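Local coordinates for protein hydrogenase maturation factor (Thermoanaerobacter tengcongensis, PDB 3VTH) that probably transfers the carbamoyl group of carbamoyl phosphate, at the cost of ATP, to the C-terminal cysteine of HypE during maturation of [NiFe]-hydrogenases, at residues Asn695-Ser700 with Ser720-Tyr725; Asp498-Gly503 with Ile522-Leu527; Phe373-Glu378 with Leu709-Ile714. One frame throughout, in Å; residues are numbered along the deposited sequence.

Contact 1 (Asn695-Ser700 with Ser720-Tyr725); sequences NKVVLS and SGFEVY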
loop_
_atom_site.group_PDB
_atom_site.type_symbol
_atom_site.label_atom_id
_atom_site.label_comp_id
_atom_site.label_asym_id
_atom_site.label_seq_id
_atom_site.Cartn_x
_atom_site.Cartn_y
_atom_site.Cartn_z
ATOM N N ASN A 695 29.347 -2.311 -0.453
ATOM C CA ASN A 695 29.041 -0.947 0.003
ATOM C C ASN A 695 27.554 -0.546 -0.124
ATOM O O ASN A 695 27.163 0.577 0.240
ATOM C CB ASN A 695 29.939 0.065 -0.732
ATOM C CG ASN A 695 29.956 1.429 -0.056
ATOM O OD1 ASN A 695 30.304 1.556 1.130
ATOM N ND2 ASN A 695 29.573 2.460 -0.808
ATOM N N LYS A 696 26.735 -1.464 -0.644
ATOM C CA LYS A 696 25.294 -1.255 -0.751
ATOM C C LYS A 696 24.592 -1.985 0.383
ATOM O O LYS A 696 24.866 -3.175 0.635
ATOM C CB LYS A 696 24.749 -1.755 -2.088
ATOM C CG LYS A 696 25.203 -0.929 -3.320
ATOM C CD LYS A 696 24.410 -1.345 -4.549
ATOM C CE LYS A 696 24.802 -0.537 -5.804
ATOM N NZ LYS A 696 26.205 -0.756 -6.222
ATOM N N VAL A 697 23.701 -1.259 1.057
ATOM C CA VAL A 697 22.948 -1.783 2.183
ATOM C C VAL A 697 21.464 -1.589 1.915
ATOM O O VAL A 697 21.030 -0.476 1.581
ATOM C CB VAL A 697 23.286 -1.045 3.484
ATOM C CG1 VAL A 697 22.439 -1.603 4.655
ATOM C CG2 VAL A 697 24.778 -1.151 3.798
ATOM N N VAL A 698 20.699 -2.671 2.062
ATOM C CA VAL A 698 19.252 -2.652 1.902
ATOM C C VAL A 698 18.591 -2.888 3.269
ATOM O O VAL A 698 18.932 -3.842 3.977
ATOM C CB VAL A 698 18.785 -3.752 0.902
ATOM C CG1 VAL A 698 17.265 -3.863 0.886
ATOM C CG2 VAL A 698 19.316 -3.472 -0.500
ATOM N N LEU A 699 17.632 -2.031 3.619
ATOM C CA LEU A 699 16.890 -2.179 4.861
ATOM C C LEU A 699 15.461 -2.537 4.528
ATOM O O LEU A 699 14.797 -1.807 3.792
ATOM C CB LEU A 699 16.910 -0.870 5.682
ATOM C CG LEU A 699 18.255 -0.142 5.824
ATOM C CD1 LEU A 699 18.047 1.264 6.446
ATOM C CD2 LEU A 699 19.236 -0.951 6.657
ATOM N N SER A 700 14.987 -3.667 5.042
ATOM C CA SER A 700 13.584 -4.060 4.809
ATOM C C SER A 700 13.062 -4.938 5.951
ATOM O O SER A 700 13.795 -5.240 6.890
ATOM C CB SER A 700 13.436 -4.755 3.445
ATOM O OG SER A 700 12.064 -4.849 3.077
ATOM N N SER A 720 28.910 7.135 6.751
ATOM C CA SER A 720 30.080 6.248 6.658
ATOM C C SER A 720 30.328 5.714 5.248
ATOM O O SER A 720 31.063 4.736 5.059
ATOM C CB SER A 720 29.964 5.089 7.647
ATOM O OG SER A 720 30.307 5.539 8.949
ATOM N N GLY A 721 29.703 6.352 4.269
ATOM C CA GLY A 721 29.984 6.071 2.873
ATOM C C GLY A 721 29.137 5.025 2.182
ATOM O O GLY A 721 29.277 4.845 0.979
ATOM N N PHE A 722 28.269 4.330 2.922
ATOM C CA PHE A 722 27.391 3.322 2.320
ATOM C C PHE A 722 26.379 3.951 1.376
ATOM O O PHE A 722 25.911 5.071 1.617
ATOM C CB PHE A 722 26.595 2.574 3.394
ATOM C CG PHE A 722 27.393 1.592 4.178
ATOM C CD1 PHE A 722 27.637 0.326 3.673
ATOM C CD2 PHE A 722 27.883 1.920 5.441
ATOM C CE1 PHE A 722 28.348 -0.609 4.402
ATOM C CE2 PHE A 722 28.610 0.997 6.174
ATOM C CZ PHE A 722 28.843 -0.277 5.652
ATOM N N GLU A 723 26.027 3.223 0.321
ATOM C CA GLU A 723 24.835 3.530 -0.468
ATOM C C GLU A 723 23.674 2.737 0.135
ATOM O O GLU A 723 23.677 1.499 0.114
ATOM C CB GLU A 723 25.025 3.118 -1.918
ATOM C CG GLU A 723 26.176 3.811 -2.625
ATOM C CD GLU A 723 26.736 2.955 -3.750
ATOM O OE1 GLU A 723 26.025 2.825 -4.773
ATOM O OE2 GLU A 723 27.864 2.400 -3.594
ATOM N N VAL A 724 22.689 3.449 0.677
ATOM C CA VAL A 724 21.645 2.815 1.468
ATOM C C VAL A 724 20.307 2.888 0.757
ATOM O O VAL A 724 19.951 3.926 0.192
ATOM C CB VAL A 724 21.535 3.444 2.883
ATOM C CG1 VAL A 724 20.582 2.620 3.757
ATOM C CG2 VAL A 724 22.919 3.541 3.528
ATOM N N TYR A 725 19.588 1.769 0.783
ATOM C CA TYR A 725 18.297 1.650 0.135
ATOM C C TYR A 725 17.248 1.108 1.096
ATOM O O TYR A 725 17.532 0.237 1.926
ATOM C CB TYR A 725 18.397 0.708 -1.062
ATOM C CG TYR A 725 19.470 1.068 -2.068
ATOM C CD1 TYR A 725 19.156 1.781 -3.226
ATOM C CD2 TYR A 725 20.801 0.679 -1.869
ATOM C CE1 TYR A 725 20.151 2.107 -4.170
ATOM C CE2 TYR A 725 21.794 0.994 -2.791
ATOM C CZ TYR A 725 21.463 1.706 -3.940
ATOM O OH TYR A 725 22.460 2.011 -4.845
#
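With CG of Asn-695 turned anti to its own N (chi1 -164°), the amide swings across to the segment 720-725, and CG of Phe-722, anti to the carbonyl carbon (chi1 -74°), sets the ring beside Val-697. ND2 of Asn-695 gives one proton to O of Gly-721 at 3.0 Å and the other to OE2 of Glu-723 at 3.3 Å, the latter on the anti lone pair; both acceptors lie close to the amide plane. OD1 is bonded to Arg-689, which fixes the flip of the amide. With an alanine here, Glu-723 OE2 and the Gly-721 carbonyl would probably both lose this donor. Strands 696-700 and 723-725 run parallel, the flanks of a right-handed beta-alpha-beta crossover through helix 707-719, within the actin-like ATPase fold of the Kae1-like domain. Asn-695 and Val-697 accept from Glu-723 N and Tyr-725 N, while Val-697 N and Leu-699 N give to the carbonyls of Glu-723 and Tyr-725. Val-697 CG2 presses on Phe-722 CD1 at 3.2 Å, obliquely to the ring. On the other face the Lys-696 chain passes Tyr-725, its CE 3.6 Å from OH; NZ is bound chiefly by a salt bridge to Glu-499, with a second, long one to Glu-723 OE1 (3.9 Å).

Contact 2 (Asp498-Gly503 with Ile522-Leu527); sequences DEKVIG and ILVCDL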
loop_
_atom_site.group_PDB
_atom_site.type_symbol
_atom_site.label_atom_id
_atom_site.label_comp_id
_atom_site.label_asym_id
_atom_site.label_seq_id
_atom_site.Cartn_x
_atom_site.Cartn_y
_atom_site.Cartn_z
ATOM N N ASP A 498 20.722 -5.594 -8.725
ATOM C CA ASP A 498 20.910 -6.951 -9.220
ATOM C C ASP A 498 22.383 -7.315 -9.022
ATOM O O ASP A 498 23.139 -7.507 -9.994
ATOM C CB ASP A 498 20.512 -7.023 -10.704
ATOM C CG ASP A 498 20.703 -8.413 -11.307
ATOM O OD1 ASP A 498 20.859 -8.491 -12.544
ATOM O OD2 ASP A 498 20.702 -9.421 -10.566
ATOM N N GLU A 499 22.773 -7.372 -7.751
ATOM C CA GLU A 499 24.140 -7.647 -7.315
ATOM C C GLU A 499 24.051 -7.989 -5.832
ATOM O O GLU A 499 22.998 -7.813 -5.216
ATOM C CB GLU A 499 25.031 -6.421 -7.511
ATOM C CG GLU A 499 24.646 -5.203 -6.629
ATOM C CD GLU A 499 25.392 -3.943 -7.047
ATOM O OE1 GLU A 499 26.370 -3.561 -6.362
ATOM O OE2 GLU A 499 25.006 -3.349 -8.081
ATOM N N LYS A 500 25.145 -8.481 -5.258
ATOM C CA LYS A 500 25.170 -8.793 -3.837
ATOM C C LYS A 500 25.149 -7.519 -2.997
ATOM O O LYS A 500 25.957 -6.623 -3.195
ATOM C CB LYS A 500 26.390 -9.647 -3.481
ATOM C CG LYS A 500 26.228 -11.141 -3.765
ATOM C CD LYS A 500 27.529 -11.862 -3.460
ATOM C CE LYS A 500 27.715 -13.119 -4.311
ATOM N NZ LYS A 500 26.999 -14.286 -3.740
ATOM N N VAL A 501 24.206 -7.441 -2.068
ATOM C CA VAL A 501 24.104 -6.314 -1.161
ATOM C C VAL A 501 24.149 -6.842 0.269
ATOM O O VAL A 501 23.963 -8.043 0.497
ATOM C CB VAL A 501 22.766 -5.521 -1.371
ATOM C CG1 VAL A 501 22.711 -4.908 -2.757
ATOM C CG2 VAL A 501 21.523 -6.416 -1.136
ATOM N N ILE A 502 24.393 -5.954 1.226
ATOM C CA ILE A 502 24.175 -6.270 2.638
ATOM C C ILE A 502 22.701 -6.036 2.946
ATOM O O ILE A 502 22.202 -4.923 2.791
ATOM C CB ILE A 502 25.063 -5.393 3.539
ATOM C CG1 ILE A 502 26.544 -5.728 3.279
ATOM C CG2 ILE A 502 24.692 -5.579 4.993
ATOM C CD1 ILE A 502 27.541 -4.656 3.761
ATOM N N GLY A 503 22.001 -7.091 3.357
ATOM C CA GLY A 503 20.558 -7.027 3.541
ATOM C C GLY A 503 20.266 -7.080 5.029
ATOM O O GLY A 503 20.634 -8.040 5.701
ATOM N N ILE A 522 21.012 -10.313 9.298
ATOM C CA ILE A 522 21.834 -9.646 8.305
ATOM C C ILE A 522 22.271 -10.703 7.314
ATOM O O ILE A 522 22.853 -11.734 7.674
ATOM C CB ILE A 522 23.105 -8.936 8.863
ATOM C CG1 ILE A 522 22.833 -8.176 10.158
ATOM C CG2 ILE A 522 23.728 -8.011 7.779
ATOM C CD1 ILE A 522 21.899 -7.079 10.065
ATOM N N LEU A 523 21.957 -10.443 6.063
ATOM C CA LEU A 523 22.289 -11.342 4.983
ATOM C C LEU A 523 23.266 -10.656 4.057
ATOM O O LEU A 523 23.347 -9.421 4.020
ATOM C CB LEU A 523 21.021 -11.667 4.187
ATOM C CG LEU A 523 19.774 -12.048 4.982
ATOM C CD1 LEU A 523 18.602 -12.312 4.017
ATOM C CD2 LEU A 523 20.064 -13.288 5.875
ATOM N N VAL A 524 24.015 -11.458 3.315
ATOM C CA VAL A 524 24.581 -10.983 2.073
ATOM C C VAL A 524 23.802 -11.712 0.985
ATOM O O VAL A 524 23.797 -12.944 0.940
ATOM C CB VAL A 524 26.081 -11.259 1.973
ATOM C CG1 VAL A 524 26.578 -10.967 0.563
ATOM C CG2 VAL A 524 26.847 -10.423 3.015
ATOM N N CYS A 525 23.103 -10.959 0.143
ATOM C CA CYS A 525 22.304 -11.593 -0.899
ATOM C C CYS A 525 22.260 -10.858 -2.220
ATOM O O CYS A 525 22.496 -9.647 -2.300
ATOM C CB CYS A 525 20.882 -11.856 -0.414
ATOM S SG CYS A 525 20.024 -10.434 0.237
ATOM N N ASP A 526 21.968 -11.620 -3.262
ATOM C CA ASP A 526 21.616 -11.033 -4.545
ATOM C C ASP A 526 20.202 -11.500 -4.842
ATOM O O ASP A 526 19.496 -11.897 -3.929
ATOM C CB ASP A 526 22.626 -11.423 -5.642
ATOM C CG ASP A 526 22.834 -12.935 -5.766
ATOM O OD1 ASP A 526 21.967 -13.728 -5.339
ATOM O OD2 ASP A 526 23.895 -13.336 -6.304
ATOM N N LEU A 527 19.791 -11.489 -6.105
ATOM C CA LEU A 527 18.430 -11.904 -6.433
ATOM C C LEU A 527 18.312 -13.426 -6.573
ATOM O O LEU A 527 17.231 -13.947 -6.814
ATOM C CB LEU A 527 17.947 -11.208 -7.713
ATOM C CG LEU A 527 17.737 -9.681 -7.713
ATOM C CD1 LEU A 527 17.305 -9.189 -9.091
ATOM C CD2 LEU A 527 16.710 -9.256 -6.668
HETATM O O HOH W 1 21.298 -10.859 -8.547
#
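Four backbone hydrogen bonds join Val-501 to Cys-525 and Gly-503 to Leu-523, each residue both giving and accepting. The Gly-503 pair is the straighter, with N-H...O angles of 175° and 173° and both N...O distances 2.8 Å between Gly-503 and Leu-523. The carbonyl of Gly-503 receives its donor in the carbonyl plane, whereas the carbonyl of Leu-523 is met by a donor tilted 32° from its plane. CA-H...O contacts fill in between, among them Lys-500 CA to Cys-525 O at 3.2 Å.

Strands 501-507 and 517-525 run antiparallel as inner neighbours in the mixed sheet of the Kae1-like domain, of the actin-like ATPase clan; Ile-502 and Val-524 form the non-hydrogen-bonded pair between the two bonded ones. On the face of that pair, Ile-502 and Ile-522 bring their CG2 methyls together at 3.8 Å, each methyl anti to the backbone N of its residue, and Ile-688 of helix 666-692 covers both. On the other face Val-501 and Cys-525 lie against helix 483-494 and Leu-523 on Phe-530. Here Gly-503 matters, because a CB on it would sit tightly against SG of Cys-525.

Charged groups gather beyond the strand ends. Lys-500 runs alongside Asp-526, yet its NZ stops 4.1 Å from OD2 of Asp-526, too far to count as a salt bridge; Asp-526 OD1 is instead held by Lys-528 N and Ser-529. A water bridges the segments, donating to Asp-498 OD2 and accepting from Leu-527 N at 2.9 Å, and that same OD2 forms a salt bridge with Lys-747.

Contact 3 (Phe373-Glu378 with Leu709-Ile714); sequences FNAGAE and LLRRLI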
loop_
_atom_site.group_PDB
_atom_site.type_symbol
_atom_site.label_atom_id
_atom_site.label_comp_id
_atom_site.label_asym_id
_atom_site.label_seq_id
_atom_site.Cartn_x
_atom_site.Cartn_y
_atom_site.Cartn_z
ATOM N N PHE A 373 6.058 9.980 4.741
ATOM C CA PHE A 373 7.299 10.460 4.163
ATOM C C PHE A 373 8.341 10.423 5.249
ATOM O O PHE A 373 8.137 10.987 6.328
ATOM C CB PHE A 373 7.153 11.885 3.599
ATOM C CG PHE A 373 8.286 12.284 2.682
ATOM C CD1 PHE A 373 8.198 12.043 1.309
ATOM C CD2 PHE A 373 9.442 12.866 3.191
ATOM C CE1 PHE A 373 9.251 12.407 0.442
ATOM C CE2 PHE A 373 10.509 13.230 2.340
ATOM C CZ PHE A 373 10.405 12.990 0.960
ATOM N N ASN A 374 9.446 9.746 4.991
ATOM C CA ASN A 374 10.496 9.644 6.007
ATOM C C ASN A 374 11.840 9.363 5.364
ATOM O O ASN A 374 11.919 8.622 4.387
ATOM C CB ASN A 374 10.145 8.549 7.032
ATOM C CG ASN A 374 11.115 8.484 8.183
ATOM O OD1 ASN A 374 11.510 9.520 8.751
ATOM N ND2 ASN A 374 11.520 7.255 8.545
ATOM N N ALA A 375 12.875 9.980 5.920
ATOM C CA ALA A 375 14.257 9.819 5.481
ATOM C C ALA A 375 14.383 10.023 3.980
ATOM O O ALA A 375 14.912 9.165 3.267
ATOM C CB ALA A 375 14.804 8.450 5.911
ATOM N N GLY A 376 13.826 11.137 3.503
ATOM C CA GLY A 376 14.014 11.586 2.121
ATOM C C GLY A 376 13.188 10.910 1.039
ATOM O O GLY A 376 13.455 11.108 -0.144
ATOM N N ALA A 377 12.177 10.129 1.415
ATOM C CA ALA A 377 11.324 9.488 0.415
ATOM C C ALA A 377 9.993 9.089 1.007
ATOM O O ALA A 377 9.844 9.000 2.236
ATOM C CB ALA A 377 12.020 8.251 -0.210
ATOM N N GLU A 378 9.021 8.872 0.126
ATOM C CA GLU A 378 7.751 8.271 0.524
ATOM C C GLU A 378 8.018 6.840 1.015
ATOM O O GLU A 378 8.834 6.107 0.428
ATOM C CB GLU A 378 6.768 8.252 -0.651
ATOM C CG GLU A 378 5.509 7.437 -0.355
ATOM C CD GLU A 378 4.394 7.629 -1.378
ATOM O OE1 GLU A 378 4.679 7.935 -2.559
ATOM O OE2 GLU A 378 3.226 7.434 -0.998
ATOM N N LEU A 709 14.268 4.132 13.650
ATOM C CA LEU A 709 15.203 3.097 13.185
ATOM C C LEU A 709 15.620 3.295 11.734
ATOM O O LEU A 709 16.802 3.240 11.402
ATOM C CB LEU A 709 14.603 1.687 13.311
ATOM C CG LEU A 709 14.403 1.027 14.672
ATOM C CD1 LEU A 709 14.030 -0.438 14.469
ATOM C CD2 LEU A 709 15.646 1.144 15.569
ATOM N N LEU A 710 14.638 3.520 10.868
ATOM C CA LEU A 710 14.914 3.706 9.445
ATOM C C LEU A 710 15.769 4.950 9.191
ATOM O O LEU A 710 16.821 4.868 8.556
ATOM C CB LEU A 710 13.612 3.778 8.629
ATOM C CG LEU A 710 13.874 3.828 7.113
ATOM C CD1 LEU A 710 14.487 2.512 6.625
ATOM C CD2 LEU A 710 12.619 4.203 6.291
ATOM N N ARG A 711 15.332 6.098 9.695
ATOM C CA ARG A 711 16.023 7.355 9.424
ATOM C C ARG A 711 17.433 7.379 10.028
ATOM O O ARG A 711 18.391 7.764 9.374
ATOM C CB ARG A 711 15.203 8.557 9.919
ATOM C CG ARG A 711 15.934 9.898 9.787
ATOM C CD ARG A 711 15.133 11.065 10.338
ATOM N NE ARG A 711 15.011 11.030 11.793
ATOM C CZ ARG A 711 15.962 11.425 12.633
ATOM N NH1 ARG A 711 17.116 11.882 12.164
ATOM N NH2 ARG A 711 15.759 11.367 13.939
ATOM N N ARG A 712 17.554 6.963 11.278
ATOM C CA ARG A 712 18.828 7.012 11.970
ATOM C C ARG A 712 19.847 6.073 11.344
ATOM O O ARG A 712 21.012 6.421 11.217
ATOM C CB ARG A 712 18.609 6.682 13.440
ATOM C CG ARG A 712 18.169 7.871 14.233
ATOM C CD ARG A 712 19.427 8.408 14.846
ATOM N NE ARG A 712 19.292 9.711 15.441
ATOM C CZ ARG A 712 20.065 10.151 16.425
ATOM N NH1 ARG A 712 21.005 9.366 16.953
ATOM N NH2 ARG A 712 19.867 11.370 16.893
ATOM N N LEU A 713 19.394 4.890 10.936
ATOM C CA LEU A 713 20.280 3.917 10.315
ATOM C C LEU A 713 20.693 4.380 8.929
ATOM O O LEU A 713 21.864 4.308 8.590
ATOM C CB LEU A 713 19.630 2.527 10.278
ATOM C CG LEU A 713 20.489 1.269 10.179
ATOM C CD1 LEU A 713 21.760 1.294 11.034
ATOM C CD2 LEU A 713 19.602 0.066 10.552
ATOM N N ILE A 714 19.745 4.893 8.146
ATOM C CA ILE A 714 20.078 5.454 6.840
ATOM C C ILE A 714 21.095 6.596 6.989
ATOM O O ILE A 714 22.073 6.662 6.249
ATOM C CB ILE A 714 18.835 5.962 6.064
ATOM C CG1 ILE A 714 17.965 4.803 5.570
ATOM C CG2 ILE A 714 19.255 6.850 4.869
ATOM C CD1 ILE A 714 16.633 5.263 4.921
#
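Ala-375 directs its methyl at the helix, where CB rests 3.9 Å from CA of Arg-711 and 3.8 Å from CD1 of Ile-714. It meets the backbone of the first residue and the outer end of the second. The Ile-714 chain reaches the methyl because CG1 stands anti to its carbonyl carbon (chi1 -71°) and CD1 continues outward in an extended line (chi2 174°). Asn-374 also points toward the helix, and its amide is shared between two neighbours. The Asn-374 and Leu-710 side chains run past one another head to tail, ND2 lying 4.0 Å from CD2 of Leu-710, while OD1 of Asn-374 comes to 4.0 Å from CB of Arg-711. CA and CB of Arg-711 make its share of the contact; in the conformer described the rest of the chain bends away, its NH1 pairing with Glu-715. No hydrogen bond crosses between the two segments, but Asn-374 ND2 binds O of Arg-707, just before the helical segment, which holds the amide in place. Asn-374 to Ala-377 form a type I' turn, with Ala-375 and Gly-376 both at positive phi. This hairpin turn links strands 370-374 and 377-378 at one margin of the YrdC-like domain's sheet and touches helix 707-719 of the Kae1-like domain, whose Leu-710, Leu-713 and Ile-714 pack on Leu-699 of strand 696-700.

Along the chain, contact 3 opens first, at 373-378 in the YrdC-like domain, and closes only at 709-714, so its loop of 330 residues spans much of the Kae1-like region. Nested inside it, contact 2 opens at 498-503 and closes at 522-527, a short excursion of strands and loops, without helix. Contact 1 opens afterwards at 695-700 and closes at 720-725; because helix 707-719 lies within its loop, it crosses contact 3. Strands 501-507 and 696-700 are neighbours, placing contacts 1 and 2 in one sheet, joined by a probable hydrogen bond from Val-698 N to Ile-502 O and by the Lys-696 to Glu-499 salt bridge. Helix 707-719 brings contact 3 against that sheet, while contacts 2 and 3 do not touch.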